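Local coordinates for protein carboxyl esterase NP (Bacillus subtilis, PDB 4CCW) that hydrolyses carboxylic esters to an alcohol and a carboxylate, as a carboxylesterase of the alpha/beta hydrolase superfamily, at residues 63-68 with 272-277. Residues are numbered along the deposited sequence; the frame is centred on the assembly and turned at random.
With VKC ((2-hydroxyethoxy)acetic acid), chain B.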
loop_
_atom_site.group_PDB
_atom_site.type_symbol
_atom_site.label_atom_id
_atom_site.label_comp_id
_atom_site.label_asym_id
_atom_site.label_seq_id
_atom_site.Cartn_x
_atom_site.Cartn_y
_atom_site.Cartn_z
ATOM N N ALA A 63 1.096 4.784 1.781
ATOM C CA ALA A 63 0.425 6.092 1.862
ATOM C C ALA A 63 1.091 7.131 0.966
ATOM O O ALA A 63 2.310 7.239 0.945
ATOM C CB ALA A 63 0.374 6.610 3.303
ATOM N N LEU A 64 0.266 7.865 0.223
ATOM C CA LEU A 64 0.676 9.046 -0.564
ATOM C C LEU A 64 1.475 8.725 -1.834
ATOM O O LEU A 64 1.795 9.637 -2.610
ATOM C CB LEU A 64 1.439 10.064 0.296
ATOM C CG LEU A 64 0.843 10.510 1.635
ATOM C CD1 LEU A 64 1.784 11.539 2.239
ATOM C CD2 LEU A 64 -0.570 11.071 1.493
ATOM N N PHE A 65 1.759 7.437 -2.047
ATOM C CA PHE A 65 2.657 6.986 -3.114
ATOM C C PHE A 65 1.935 6.563 -4.402
ATOM O O PHE A 65 2.527 6.598 -5.474
ATOM C CB PHE A 65 3.534 5.821 -2.611
ATOM C CG PHE A 65 4.830 6.246 -1.962
ATOM C CD1 PHE A 65 4.972 7.500 -1.371
ATOM C CD2 PHE A 65 5.923 5.374 -1.944
ATOM C CE1 PHE A 65 6.172 7.874 -0.775
ATOM C CE2 PHE A 65 7.124 5.748 -1.360
ATOM C CZ PHE A 65 7.246 6.993 -0.765
ATOM N N SER A 66 0.665 6.176 -4.280
ATOM C CA SER A 66 -0.147 5.595 -5.377
ATOM C C SER A 66 0.338 4.230 -5.880
ATOM O O SER A 66 1.413 3.742 -5.505
ATOM C CB SER A 66 -0.307 6.577 -6.567
ATOM O OG SER A 66 0.796 6.498 -7.454
ATOM N N SER A 67 -0.444 3.640 -6.784
ATOM C CA SER A 67 -0.108 2.364 -7.401
ATOM C C SER A 67 1.128 2.410 -8.296
ATOM O O SER A 67 1.699 1.368 -8.623
ATOM C CB SER A 67 -1.294 1.858 -8.210
ATOM O OG SER A 67 -2.327 1.447 -7.344
ATOM N N THR A 68 1.545 3.611 -8.697
ATOM C CA THR A 68 2.704 3.744 -9.574
ATOM C C THR A 68 4.003 3.291 -8.899
ATOM O O THR A 68 5.001 3.080 -9.598
ATOM C CB THR A 68 2.902 5.195 -10.059
ATOM O OG1 THR A 68 3.171 6.032 -8.925
ATOM C CG2 THR A 68 1.679 5.696 -10.812
ATOM N N GLY A 272 14.685 -0.233 4.584
ATOM C CA GLY A 272 13.899 0.388 5.629
ATOM C C GLY A 272 12.441 0.216 5.295
ATOM O O GLY A 272 11.998 -0.862 4.900
ATOM N N HIS A 273 11.690 1.299 5.468
ATOM C CA HIS A 273 10.255 1.288 5.256
ATOM C C HIS A 273 9.850 0.900 3.849
ATOM O O HIS A 273 8.986 0.047 3.658
ATOM C CB HIS A 273 9.686 2.661 5.620
ATOM C CG HIS A 273 8.186 2.704 5.692
ATOM N ND1 HIS A 273 7.469 1.928 6.534
ATOM C CD2 HIS A 273 7.262 3.475 4.985
ATOM C CE1 HIS A 273 6.157 2.193 6.365
ATOM N NE2 HIS A 273 6.038 3.139 5.425
ATOM N N VAL A 274 10.437 1.538 2.851
ATOM C CA VAL A 274 9.990 1.323 1.476
ATOM C C VAL A 274 10.822 0.195 0.863
ATOM O O VAL A 274 11.509 0.350 -0.165
ATOM C CB VAL A 274 10.024 2.636 0.659
ATOM C CG1 VAL A 274 9.178 2.492 -0.602
ATOM C CG2 VAL A 274 9.480 3.789 1.501
ATOM N N LEU A 275 10.757 -0.962 1.516
ATOM C CA LEU A 275 11.666 -2.058 1.221
ATOM C C LEU A 275 11.509 -2.670 -0.183
ATOM O O LEU A 275 12.467 -3.196 -0.752
ATOM C CB LEU A 275 11.601 -3.115 2.342
ATOM C CG LEU A 275 10.281 -3.760 2.751
ATOM C CD1 LEU A 275 9.922 -4.868 1.778
ATOM C CD2 LEU A 275 10.394 -4.357 4.150
ATOM N N SER A 276 10.303 -2.572 -0.739
ATOM C CA SER A 276 10.022 -3.030 -2.103
ATOM C C SER A 276 10.802 -2.242 -3.172
ATOM O O SER A 276 11.082 -2.762 -4.264
ATOM C CB SER A 276 8.511 -2.943 -2.376
ATOM O OG SER A 276 8.040 -1.611 -2.224
ATOM N N MET A 277 11.163 -1.004 -2.842
ATOM C CA MET A 277 11.867 -0.099 -3.762
ATOM C C MET A 277 13.368 -0.107 -3.503
ATOM O O MET A 277 14.167 0.091 -4.431
ATOM C CB MET A 277 11.295 1.336 -3.666
ATOM C CG MET A 277 9.794 1.406 -3.944
ATOM S SD MET A 277 9.010 3.022 -4.053
ATOM C CE MET A 277 9.401 3.450 -5.747
HETATM C C VKC B . 4.244 7.155 3.636
HETATM O O VKC B . 4.245 6.475 4.684
HETATM C CA VKC B . 3.669 8.552 3.678
HETATM C CD VKC B . 1.153 10.189 5.647
HETATM C CG VKC B . 2.624 9.936 5.315
HETATM O OAD VKC B . 2.741 8.636 4.756
HETATM O OE1 VKC B . 0.822 11.571 5.437
HETATM O OXT VKC B . 4.698 6.716 2.557
#
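The ring of Phe65 reaches across from the loop after strand 56-60 to Val274, which it meets at the edge: Phe65 CE2 lies 3.9 Å from Val274 CG1, near the ring plane. Val274 suits this place because its branched end, with CG1 anti to the backbone N (chi1 -163°), turns both methyls to that edge, CG2 standing 4.2 Å from Phe65 CE2. Three residues on, in helix 275-278, the flexible thioether of Met277 adds a looser Met-aromatic contact, its SD 5.4 Å from the centroid of the Phe65 ring in an oblique approach. In this alpha/beta hydrolase fold the loop with Phe65 and the segment carrying His273, the probable proton acceptor, into helix 275-278 both border the ligand pocket. The flat, apolar Phe65 ring walls it beside the carboxylate of bound (2-hydroxyethoxy)acetic acid, whose OXT sits over one face, offset toward the rim, 3.8 Å from Phe65 CE1. Leu64 lines the same pocket, bringing CD1 to 3.3 Å from the ligand's OE1. His273 NE2 stays 3.9 Å from the ligand's O, too far for a hydrogen bond, while ND1 is hydrogen-bonded to Glu244. Next to Phe65, the short hydroxyl side chain of Ser66 donates through OG to Phe65 O (2.6 Å) and accepts from Thr68 N, an ST turn.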